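Long-range contacts in GrgF (Penicillium sp. sh18, PDB 6LZH), which acts as a polyketide transferase in the biosynthesis of gregatin A, a fungal polyketide with an alkylated furanone core, apparently through a Claisen-type condensation: residues G18-R22 with R69-D75; P231-V235 with R283-F287; L156-R161 with V209-Y213; L173-N177 with A189-M193. All blocks are in the same frame, centred on the assembly; numbering follows the deposited sequence.

Interaction 1 (G18-R22 with R69-D75); sequences GLTLR and RGIGASD
With CG turned anti to the carbonyl carbon in both Arg22 (chi1 -60°) and Asp75 (chi1 -71°), and the arginine chain extended from CG to NE, guanidinium and carboxylate meet beside strand 20-26 of the alpha/beta hydrolase sheet. Residues 69-75 belong to the loop that follows strand 62-66, and the chain folds back there in a type II' beta turn from Ile71 to Ser74. The salt bridge runs from Arg22 NH1 to Asp75 OD1, 2.9 Å and almost straight; it lies in the guanidinium plane but comes down on the oxygen from above the carboxylate plane. NH1 also gives a hydrogen bond to Ala73 O at 3.0 Å, so one nitrogen grips both the turn and the acid. Water 1 accepts from Arg22 NH2 and donates to Asp75 OD2, while Glu12 takes NE in a second salt bridge. A leucine in place of Arg22 would probably leave Asp75 OD1 without its charged mate and Ala73 O without this donor.

Backbone groups of the strand take part as well. Asp75 N donates to Thr20 O at 2.9 Å, and Thr20 N returns a bond to Asp75 OD2 at 3.2 Å, again from above the carboxylate plane. Arg22 N reaches Ser74 OG at 2.9 Å; that hydroxyl is also hydrogen-bonded to Asp67 O, which fixes its rotation. Beneath the polar layer Leu21 CD2 rests 3.9 Å from Ser74 CB. Arg69, its polar end held by Gln86 and Asp81, offers Leu19 CD1 its CG at a doubtfully short 3.3 Å.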
loop_
_atom_site.group_PDB
_atom_site.type_symbol
_atom_site.label_atom_id
_atom_site.label_comp_id
_atom_site.label_asym_id
_atom_site.label_seq_id
_atom_site.Cartn_x
_atom_site.Cartn_y
_atom_site.Cartn_z
ATOM N N GLY A 18 8.808 12.842 -7.240
ATOM C CA GLY A 18 8.860 14.156 -7.848
ATOM C C GLY A 18 8.272 15.309 -7.068
ATOM O O GLY A 18 8.124 16.400 -7.635
ATOM N N LEU A 19 7.936 15.125 -5.799
ATOM C CA LEU A 19 7.365 16.205 -5.008
ATOM C C LEU A 19 8.449 16.947 -4.239
ATOM O O LEU A 19 9.458 16.359 -3.846
ATOM C CB LEU A 19 6.349 15.656 -4.005
ATOM C CG LEU A 19 5.261 14.781 -4.609
ATOM C CD1 LEU A 19 4.595 14.007 -3.521
ATOM C CD2 LEU A 19 4.273 15.666 -5.324
ATOM N N THR A 20 8.208 18.238 -3.989
ATOM C CA THR A 20 8.996 19.006 -3.033
ATOM C C THR A 20 8.284 18.994 -1.686
ATOM O O THR A 20 7.135 19.428 -1.583
ATOM C CB THR A 20 9.187 20.453 -3.494
ATOM O OG1 THR A 20 9.903 20.481 -4.730
ATOM C CG2 THR A 20 9.979 21.219 -2.457
ATOM N N LEU A 21 8.956 18.488 -0.665
ATOM C CA LEU A 21 8.475 18.579 0.704
ATOM C C LEU A 21 9.260 19.669 1.404
ATOM O O LEU A 21 10.459 19.827 1.160
ATOM C CB LEU A 21 8.666 17.260 1.450
ATOM C CG LEU A 21 8.049 16.013 0.810
ATOM C CD1 LEU A 21 8.151 14.845 1.781
ATOM C CD2 LEU A 21 6.598 16.257 0.391
ATOM N N ARG A 22 8.598 20.404 2.282
ATOM C CA ARG A 22 9.226 21.556 2.917
ATOM C C ARG A 22 9.133 21.433 4.424
ATOM O O ARG A 22 8.189 20.841 4.960
ATOM C CB ARG A 22 8.572 22.869 2.433
ATOM C CG ARG A 22 8.705 23.066 0.916
ATOM C CD ARG A 22 8.092 24.366 0.367
ATOM N NE ARG A 22 8.321 24.463 -1.079
ATOM C CZ ARG A 22 7.558 23.881 -2.007
ATOM N NH1 ARG A 22 6.487 23.182 -1.667
ATOM N NH2 ARG A 22 7.860 24.011 -3.292
ATOM N N ARG A 69 3.470 15.076 2.433
ATOM C CA ARG A 69 2.802 15.336 1.170
ATOM C C ARG A 69 1.392 15.865 1.384
ATOM O O ARG A 69 0.622 15.306 2.170
ATOM C CB ARG A 69 2.738 14.041 0.357
ATOM C CG ARG A 69 2.374 14.279 -1.082
ATOM C CD ARG A 69 0.889 14.207 -1.334
ATOM N NE ARG A 69 0.380 12.844 -1.306
ATOM C CZ ARG A 69 -0.900 12.547 -1.483
ATOM N NH1 ARG A 69 -1.311 11.280 -1.451
ATOM N NH2 ARG A 69 -1.777 13.528 -1.677
ATOM N N GLY A 70 1.050 16.924 0.652
ATOM C CA GLY A 70 -0.321 17.410 0.633
ATOM C C GLY A 70 -0.724 18.177 1.870
ATOM O O GLY A 70 -1.911 18.403 2.093
ATOM N N ILE A 71 0.237 18.575 2.695
ATOM C CA ILE A 71 -0.025 19.201 3.983
ATOM C C ILE A 71 0.835 20.452 4.093
ATOM O O ILE A 71 1.963 20.468 3.595
ATOM C CB ILE A 71 0.290 18.218 5.139
ATOM C CG1 ILE A 71 -0.631 16.994 5.084
ATOM C CG2 ILE A 71 0.236 18.908 6.485
ATOM C CD1 ILE A 71 -2.005 17.227 5.683
ATOM N N GLY A 72 0.297 21.503 4.723
ATOM C CA GLY A 72 1.134 22.631 5.112
ATOM C C GLY A 72 1.788 23.280 3.906
ATOM O O GLY A 72 1.127 23.595 2.914
ATOM N N ALA A 73 3.109 23.441 3.968
ATOM C CA ALA A 73 3.889 24.076 2.908
ATOM C C ALA A 73 4.356 23.114 1.816
ATOM O O ALA A 73 4.971 23.565 0.844
ATOM C CB ALA A 73 5.107 24.777 3.515
ATOM N N SER A 74 4.105 21.814 1.950
ATOM C CA SER A 74 4.644 20.835 1.015
ATOM C C SER A 74 3.770 20.709 -0.225
ATOM O O SER A 74 2.561 20.950 -0.188
ATOM C CB SER A 74 4.788 19.459 1.687
ATOM O OG SER A 74 5.898 19.488 2.573
ATOM N N ASP A 75 4.407 20.323 -1.331
ATOM C CA ASP A 75 3.692 19.969 -2.549
ATOM C C ASP A 75 2.787 18.768 -2.302
ATOM O O ASP A 75 2.894 18.073 -1.293
ATOM C CB ASP A 75 4.657 19.611 -3.685
ATOM C CG ASP A 75 5.408 20.808 -4.229
ATOM O OD1 ASP A 75 5.099 21.951 -3.839
ATOM O OD2 ASP A 75 6.322 20.587 -5.041
HETATM O O HOH W 1 7.314 22.726 -6.040
#

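Interaction 2 (P231-V235 with R283-F287); sequences PAMMV and RQLDF
Strand 232-237 of the central sheet and the last helix of the chain, 277-292, pack against each other here, with Met233 against Phe287 as the main pair. The axes of the two short segments run nearly antiparallel, at 170°, and 10.2 Å apart, a spacing that side chains alone must fill: no hydrogen bond joins the segments. Met233 CB sits over the centre of the Phe287 ring, 3.6 Å from the centroid and only 8° off the ring normal, a CH-pi contact. Both side chains leave their backbones with CG anti to N, and because they start from opposing walls they slide past each other in opposite directions. The extended methionine therefore carries SD on towards the root of the ring, 3.7 Å from Phe287 CB.

This is a Met-aromatic contact, with the sulfur oblique to the ring, in the sheet-to-helix layer of an alpha/beta hydrolase fold. At the far end of the ring CZ lies 3.6 Å from Met233 N, and Pro231 C comes up to the ring edge. Replacing Phe287 by an alanine would probably open a gap under Met233 CB and cost the methionine its aromatic partner. Beyond the sulfur, Met233 CE touches Arg283 CG at 3.7 Å and lies over one face of the guanidinium. The side chain of Arg283 lies about 5 Å from a bound sodium ion, whose site includes Asp262 and Ile263. Gln284 crosses Val235 at about a right angle, NE2 standing 3.8 Å from Val235 CG2, while its OE1 is hydrogen-bonded to Trp112 NE1.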
loop_
_atom_site.group_PDB
_atom_site.type_symbol
_atom_site.label_atom_id
_atom_site.label_comp_id
_atom_site.label_asym_id
_atom_site.label_seq_id
_atom_site.Cartn_x
_atom_site.Cartn_y
_atom_site.Cartn_z
ATOM N N PRO A 231 16.873 -0.678 16.715
ATOM C CA PRO A 231 16.253 -0.421 18.021
ATOM C C PRO A 231 15.050 0.505 17.901
ATOM O O PRO A 231 15.098 1.527 17.217
ATOM C CB PRO A 231 17.384 0.235 18.825
ATOM C CG PRO A 231 18.631 -0.140 18.125
ATOM C CD PRO A 231 18.286 -0.262 16.678
ATOM N N ALA A 232 13.968 0.146 18.591
ATOM C CA ALA A 232 12.708 0.869 18.495
ATOM C C ALA A 232 12.125 1.104 19.880
ATOM O O ALA A 232 12.169 0.223 20.745
ATOM C CB ALA A 232 11.683 0.108 17.638
ATOM N N MET A 233 11.588 2.301 20.091
ATOM C CA MET A 233 10.980 2.653 21.361
ATOM C C MET A 233 9.547 3.096 21.136
ATOM O O MET A 233 9.283 3.940 20.273
ATOM C CB MET A 233 11.759 3.768 22.051
ATOM C CG MET A 233 11.089 4.233 23.296
ATOM S SD MET A 233 12.137 5.475 24.117
ATOM C CE MET A 233 11.154 5.783 25.583
ATOM N N MET A 234 8.625 2.560 21.925
ATOM C CA MET A 234 7.267 3.069 21.916
ATOM C C MET A 234 6.994 3.828 23.201
ATOM O O MET A 234 7.380 3.382 24.294
ATOM C CB MET A 234 6.233 1.953 21.768
ATOM C CG MET A 234 4.851 2.529 21.455
ATOM S SD MET A 234 3.662 1.217 21.163
ATOM C CE MET A 234 4.226 0.539 19.598
ATOM N N VAL A 235 6.302 4.955 23.064
ATOM C CA VAL A 235 5.926 5.807 24.192
ATOM C C VAL A 235 4.413 5.917 24.199
ATOM O O VAL A 235 3.821 6.597 23.345
ATOM C CB VAL A 235 6.585 7.186 24.117
ATOM C CG1 VAL A 235 6.130 8.052 25.293
ATOM C CG2 VAL A 235 8.098 7.018 24.095
ATOM N N ARG A 283 14.161 10.542 28.908
ATOM C CA ARG A 283 14.073 9.096 28.705
ATOM C C ARG A 283 14.337 8.733 27.246
ATOM O O ARG A 283 15.132 7.831 26.954
ATOM C CB ARG A 283 12.701 8.607 29.170
ATOM C CG ARG A 283 12.328 7.178 28.746
ATOM C CD ARG A 283 13.174 6.111 29.462
ATOM N NE ARG A 283 12.699 4.775 29.121
ATOM C CZ ARG A 283 11.625 4.221 29.673
ATOM N NH1 ARG A 283 10.946 4.883 30.596
ATOM N NH2 ARG A 283 11.235 3.005 29.303
ATOM N N GLN A 284 13.698 9.452 26.313
ATOM C CA GLN A 284 13.908 9.213 24.887
ATOM C C GLN A 284 15.330 9.565 24.477
ATOM O O GLN A 284 15.935 8.873 23.658
ATOM C CB GLN A 284 12.910 10.027 24.060
ATOM C CG GLN A 284 11.469 9.547 24.218
ATOM C CD GLN A 284 10.453 10.511 23.627
ATOM O OE1 GLN A 284 10.717 11.174 22.630
ATOM N NE2 GLN A 284 9.277 10.593 24.255
ATOM N N LEU A 285 15.870 10.649 25.030
ATOM C CA LEU A 285 17.263 10.994 24.779
ATOM C C LEU A 285 18.206 9.891 25.265
ATOM O O LEU A 285 19.189 9.556 24.590
ATOM C CB LEU A 285 17.574 12.328 25.462
ATOM C CG LEU A 285 19.046 12.724 25.419
ATOM C CD1 LEU A 285 19.386 13.136 23.999
ATOM C CD2 LEU A 285 19.293 13.863 26.409
ATOM N N ASP A 286 17.917 9.305 26.427
ATOM C CA ASP A 286 18.749 8.216 26.932
ATOM C C ASP A 286 18.676 6.999 26.011
ATOM O O ASP A 286 19.695 6.357 25.727
ATOM C CB ASP A 286 18.306 7.841 28.352
ATOM C CG ASP A 286 19.285 6.908 29.033
ATOM O OD1 ASP A 286 20.399 7.367 29.352
ATOM O OD2 ASP A 286 18.960 5.708 29.222
ATOM N N PHE A 287 17.472 6.673 25.535
ATOM C CA PHE A 287 17.310 5.616 24.540
ATOM C C PHE A 287 18.188 5.874 23.324
ATOM O O PHE A 287 18.931 4.995 22.882
ATOM C CB PHE A 287 15.840 5.520 24.139
ATOM C CG PHE A 287 15.587 4.634 22.954
ATOM C CD1 PHE A 287 15.525 3.259 23.098
ATOM C CD2 PHE A 287 15.399 5.177 21.689
ATOM C CE1 PHE A 287 15.277 2.432 21.992
ATOM C CE2 PHE A 287 15.150 4.344 20.578
ATOM C CZ PHE A 287 15.098 2.995 20.733
#

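Interaction 3 (L156-R161 with V209-Y213); sequences LAMHDR and VQTYY
Gln210 NE2 spends both of its N-H groups on the facing helix. One goes to Asp160 OD2 at 2.9 Å, on the anti lone pair, with amide and carboxylate planes only 23° apart; the other goes to Ala157 O at 3.0 Å, in the carbonyl plane and on a lone pair. Both acceptors lie close to the amide plane, so the pair of bonds fixes the rotation of the amide. Ala157 O also accepts the helical bond from Arg161 N, and Asp160 has further partners in Arg164 and Met171 N. On the other end of the amide, water 2 donates to Gln210 OE1 at 2.7 Å and accepts from Arg161 NH1, while its oxygen lies over the centre of one face of the Tyr213 ring.

Around this polar core the packing is apolar. Asp160 CB meets Val209 CG2 at 3.6 Å. Met158, bent at chi2 and chi3, brings CE to 3.6 Å from Tyr213 CE2. Arg161 forms a salt bridge with Glu89, and Tyr213 OH a hydrogen bond with His92, of the second subunit, so the contact forms part of the subunit interface.

Both helices lie between sheet strands 133-137 and 232-237 in the chain, consistent with a lid of the alpha/beta hydrolase fold. The short helical segments cross at -122° with axes 9.1 Å apart, and Leu173 of strand 172-174 packs against both Leu156 and Val209.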
loop_
_atom_site.group_PDB
_atom_site.type_symbol
_atom_site.label_atom_id
_atom_site.label_comp_id
_atom_site.label_asym_id
_atom_site.label_seq_id
_atom_site.Cartn_x
_atom_site.Cartn_y
_atom_site.Cartn_z
ATOM N N LEU A 156 -18.130 5.982 -1.664
ATOM C CA LEU A 156 -17.704 7.358 -1.924
ATOM C C LEU A 156 -16.347 7.399 -2.606
ATOM O O LEU A 156 -16.100 8.250 -3.471
ATOM C CB LEU A 156 -17.637 8.153 -0.615
ATOM C CG LEU A 156 -18.980 8.330 0.106
ATOM C CD1 LEU A 156 -18.824 9.171 1.364
ATOM C CD2 LEU A 156 -20.018 8.956 -0.848
ATOM N N ALA A 157 -15.437 6.514 -2.198
ATOM C CA ALA A 157 -14.129 6.468 -2.839
ATOM C C ALA A 157 -14.241 6.058 -4.308
ATOM O O ALA A 157 -13.515 6.589 -5.163
ATOM C CB ALA A 157 -13.204 5.528 -2.066
ATOM N N MET A 158 -15.139 5.122 -4.634
ATOM C CA MET A 158 -15.328 4.768 -6.043
ATOM C C MET A 158 -15.948 5.921 -6.814
ATOM O O MET A 158 -15.548 6.204 -7.948
ATOM C CB MET A 158 -16.201 3.516 -6.200
ATOM C CG MET A 158 -15.601 2.194 -5.666
ATOM S SD MET A 158 -13.943 1.789 -6.277
ATOM C CE MET A 158 -12.909 2.367 -4.922
ATOM N N HIS A 159 -16.922 6.606 -6.215
ATOM C CA HIS A 159 -17.510 7.761 -6.889
ATOM C C HIS A 159 -16.485 8.882 -7.055
ATOM O O HIS A 159 -16.462 9.570 -8.083
ATOM C CB HIS A 159 -18.725 8.258 -6.116
ATOM C CG HIS A 159 -19.396 9.445 -6.737
ATOM N ND1 HIS A 159 -19.196 10.733 -6.287
ATOM C CD2 HIS A 159 -20.256 9.539 -7.775
ATOM C CE1 HIS A 159 -19.913 11.569 -7.017
ATOM N NE2 HIS A 159 -20.571 10.868 -7.922
ATOM N N ASP A 160 -15.620 9.063 -6.058
ATOM C CA ASP A 160 -14.604 10.107 -6.119
ATOM C C ASP A 160 -13.635 9.881 -7.280
ATOM O O ASP A 160 -13.315 10.818 -8.030
ATOM C CB ASP A 160 -13.856 10.166 -4.785
ATOM C CG ASP A 160 -12.806 11.255 -4.755
ATOM O OD1 ASP A 160 -13.143 12.416 -5.073
ATOM O OD2 ASP A 160 -11.638 10.938 -4.441
ATOM N N ARG A 161 -13.149 8.641 -7.442
ATOM C CA ARG A 161 -12.292 8.311 -8.582
ATOM C C ARG A 161 -12.951 8.709 -9.895
ATOM O O ARG A 161 -12.354 9.398 -10.736
ATOM C CB ARG A 161 -11.998 6.801 -8.620
ATOM C CG ARG A 161 -11.074 6.259 -7.547
ATOM C CD ARG A 161 -10.571 4.844 -7.912
ATOM N NE ARG A 161 -9.444 4.878 -8.850
ATOM C CZ ARG A 161 -8.164 4.996 -8.495
ATOM N NH1 ARG A 161 -7.826 5.108 -7.217
ATOM N NH2 ARG A 161 -7.207 5.012 -9.418
ATOM N N VAL A 209 -11.671 11.406 0.939
ATOM C CA VAL A 209 -12.276 10.082 1.070
ATOM C C VAL A 209 -11.286 8.990 0.688
ATOM O O VAL A 209 -11.418 7.852 1.138
ATOM C CB VAL A 209 -13.570 9.950 0.237
ATOM C CG1 VAL A 209 -14.567 11.031 0.611
ATOM C CG2 VAL A 209 -13.278 9.998 -1.264
ATOM N N GLN A 210 -10.296 9.298 -0.154
ATOM C CA GLN A 210 -9.329 8.276 -0.523
ATOM C C GLN A 210 -8.460 7.881 0.660
ATOM O O GLN A 210 -7.873 6.788 0.654
ATOM C CB GLN A 210 -8.451 8.773 -1.685
ATOM C CG GLN A 210 -9.253 9.091 -2.950
ATOM C CD GLN A 210 -9.987 7.862 -3.479
ATOM O OE1 GLN A 210 -9.505 6.720 -3.352
ATOM N NE2 GLN A 210 -11.158 8.085 -4.070
ATOM N N THR A 211 -8.350 8.757 1.662
ATOM C CA THR A 211 -7.581 8.417 2.854
ATOM C C THR A 211 -8.072 7.106 3.462
ATOM O O THR A 211 -7.267 6.236 3.806
ATOM C CB THR A 211 -7.671 9.552 3.878
ATOM O OG1 THR A 211 -7.021 10.730 3.362
ATOM C CG2 THR A 211 -7.020 9.134 5.195
ATOM N N TYR A 212 -9.391 6.930 3.559
ATOM C CA TYR A 212 -9.934 5.712 4.161
ATOM C C TYR A 212 -9.694 4.494 3.266
ATOM O O TYR A 212 -9.371 3.409 3.766
ATOM C CB TYR A 212 -11.426 5.888 4.457
ATOM C CG TYR A 212 -12.013 4.715 5.233
ATOM C CD1 TYR A 212 -11.948 4.670 6.623
ATOM C CD2 TYR A 212 -12.602 3.640 4.572
ATOM C CE1 TYR A 212 -12.470 3.588 7.341
ATOM C CE2 TYR A 212 -13.121 2.553 5.279
ATOM C CZ TYR A 212 -13.052 2.535 6.662
ATOM O OH TYR A 212 -13.569 1.464 7.365
ATOM N N TYR A 213 -9.837 4.662 1.944
ATOM C CA TYR A 213 -9.518 3.594 0.994
ATOM C C TYR A 213 -8.093 3.073 1.186
ATOM O O TYR A 213 -7.867 1.864 1.295
ATOM C CB TYR A 213 -9.711 4.103 -0.445
ATOM C CG TYR A 213 -9.317 3.102 -1.529
ATOM C CD1 TYR A 213 -7.992 2.975 -1.958
ATOM C CD2 TYR A 213 -10.272 2.283 -2.121
ATOM C CE1 TYR A 213 -7.637 2.058 -2.948
ATOM C CE2 TYR A 213 -9.922 1.358 -3.108
ATOM C CZ TYR A 213 -8.607 1.255 -3.520
ATOM O OH TYR A 213 -8.265 0.351 -4.514
HETATM O O HOH W 2 -9.730 4.401 -4.780
#

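Interaction 4 (L173-N177 with A189-M193); sequences LPYVN and AAEMM
The chain leaves strand 172-174 at Tyr175, whose helix-like backbone angles turn it against helix 187-198, with Tyr175 CA 5.0 Å from Ala190 CA. Setting CG anti to the carbonyl carbon (chi1 -74°) lays the phenol ring over the helix, and the methyl of Ala189 sits on it almost centrally: CB is 3.4 Å from the ring centroid and 7° off the normal, a close CH-pi contact. Met193 CB comes from another direction, in the ring plane, and stands 3.9 Å from Tyr175 CD2 at the edge. The sulfur follows as an oblique Met-aromatic partner, with Met193 SD 5.1 Å from the Tyr175 ring centroid. Bent at chi3, the methionine then returns its CE to 3.9 Å from Val176 CG2. The same valine methyl touches Ala190 CB at 3.8 Å, so that Val176 and Tyr175 both bear on one small side chain.

The phenol oxygen is hydrogen-bonded to Asn42 ND2, which holds the far end of the ring. Outside the contact, the side chain of Ala189 lies about 9 Å from that of Cys115, the probable nucleophile, placing this helix close to the active site.

No hydrogen bond links the two segments, and Tyr175 O, buried against Ala190 CB at 3.5 Å, has no polar partner in the model; the contact therefore depends on shape, with methyl groups fitted to an aromatic face and edge.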
loop_
_atom_site.group_PDB
_atom_site.type_symbol
_atom_site.label_atom_id
_atom_site.label_comp_id
_atom_site.label_asym_id
_atom_site.label_seq_id
_atom_site.Cartn_x
_atom_site.Cartn_y
_atom_site.Cartn_z
ATOM N N LEU A 173 -14.300 14.380 3.377
ATOM C CA LEU A 173 -15.210 14.189 4.485
ATOM C C LEU A 173 -14.852 15.133 5.619
ATOM O O LEU A 173 -13.665 15.353 5.873
ATOM C CB LEU A 173 -15.151 12.753 4.999
ATOM C CG LEU A 173 -15.711 11.741 4.017
ATOM C CD1 LEU A 173 -15.584 10.348 4.601
ATOM C CD2 LEU A 173 -17.159 12.104 3.689
ATOM N N PRO A 174 -15.835 15.695 6.317
ATOM C CA PRO A 174 -15.533 16.466 7.524
ATOM C C PRO A 174 -15.302 15.542 8.708
ATOM O O PRO A 174 -15.745 14.388 8.738
ATOM C CB PRO A 174 -16.797 17.306 7.726
ATOM C CG PRO A 174 -17.887 16.380 7.256
ATOM C CD PRO A 174 -17.289 15.577 6.095
ATOM N N TYR A 175 -14.590 16.077 9.700
ATOM C CA TYR A 175 -14.405 15.345 10.948
ATOM C C TYR A 175 -15.740 15.077 11.633
ATOM O O TYR A 175 -15.910 14.040 12.291
ATOM C CB TYR A 175 -13.486 16.128 11.882
ATOM C CG TYR A 175 -12.023 16.119 11.502
ATOM C CD1 TYR A 175 -11.581 15.534 10.316
ATOM C CD2 TYR A 175 -11.078 16.686 12.340
ATOM C CE1 TYR A 175 -10.236 15.522 9.989
ATOM C CE2 TYR A 175 -9.745 16.687 12.019
ATOM C CZ TYR A 175 -9.322 16.107 10.844
ATOM O OH TYR A 175 -7.969 16.111 10.546
ATOM N N VAL A 176 -16.691 16.001 11.493
ATOM C CA VAL A 176 -18.018 15.918 12.101
ATOM C C VAL A 176 -19.027 16.396 11.065
ATOM O O VAL A 176 -18.937 17.535 10.594
ATOM C CB VAL A 176 -18.137 16.773 13.380
ATOM C CG1 VAL A 176 -19.481 16.533 14.071
ATOM C CG2 VAL A 176 -16.984 16.511 14.339
ATOM N N ASN A 177 -19.980 15.537 10.705
ATOM C CA ASN A 177 -21.059 15.953 9.818
ATOM C C ASN A 177 -21.925 17.013 10.495
ATOM O O ASN A 177 -21.961 17.132 11.723
ATOM C CB ASN A 177 -21.931 14.759 9.420
ATOM C CG ASN A 177 -21.157 13.690 8.676
ATOM O OD1 ASN A 177 -21.208 12.512 9.032
ATOM N ND2 ASN A 177 -20.431 14.096 7.637
ATOM N N ALA A 189 -9.827 11.976 14.990
ATOM C CA ALA A 189 -9.754 13.324 14.438
ATOM C C ALA A 189 -10.808 14.226 15.069
ATOM O O ALA A 189 -10.511 15.343 15.510
ATOM C CB ALA A 189 -9.918 13.275 12.914
ATOM N N ALA A 190 -12.048 13.740 15.145
ATOM C CA ALA A 190 -13.119 14.556 15.700
ATOM C C ALA A 190 -12.915 14.811 17.190
ATOM O O ALA A 190 -13.382 15.832 17.712
ATOM C CB ALA A 190 -14.464 13.878 15.438
ATOM N N GLU A 191 -12.227 13.898 17.886
ATOM C CA GLU A 191 -11.942 14.083 19.308
ATOM C C GLU A 191 -10.798 15.057 19.533
ATOM O O GLU A 191 -10.822 15.839 20.489
ATOM C CB GLU A 191 -11.586 12.747 19.958
ATOM C CG GLU A 191 -12.732 12.052 20.640
ATOM C CD GLU A 191 -12.430 10.592 20.897
ATOM O OE1 GLU A 191 -13.388 9.795 20.992
ATOM O OE2 GLU A 191 -11.231 10.247 20.996
ATOM N N MET A 192 -9.771 14.999 18.691
ATOM C CA MET A 192 -8.603 15.844 18.903
ATOM C C MET A 192 -8.860 17.281 18.475
ATOM O O MET A 192 -8.372 18.214 19.125
ATOM C CB MET A 192 -7.399 15.267 18.158
ATOM C CG MET A 192 -6.949 13.929 18.719
ATOM S SD MET A 192 -6.095 14.144 20.297
ATOM C CE MET A 192 -7.422 13.844 21.470
ATOM N N MET A 193 -9.626 17.475 17.398
ATOM C CA MET A 193 -9.800 18.805 16.810
ATOM C C MET A 193 -10.246 19.865 17.817
ATOM O O MET A 193 -9.607 20.929 17.879
ATOM C CB MET A 193 -10.772 18.706 15.619
ATOM C CG MET A 193 -11.485 20.017 15.259
ATOM S SD MET A 193 -12.729 19.815 13.955
ATOM C CE MET A 193 -14.023 18.932 14.827
#

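In the fold
Along the chain interaction 1 closes first; interaction 4 is nested inside the loop closed by interaction 3, and interaction 2 comes last. Interactions 1 and 2 both reach the central mixed sheet, with centres 28 Å apart on opposite sides of the chain's centre. Interactions 3 and 4 belong to the region inserted between sheet strands 133-137 and 232-237, consistent with a lid of the alpha/beta hydrolase fold. Their centres are 17 Å apart, and they touch through Leu173. Interactions 2 and 3 are the most distant, 37 Å between centres. Interaction 4 lies near the probable catalytic residues, whereas interaction 3 takes part in the subunit interface.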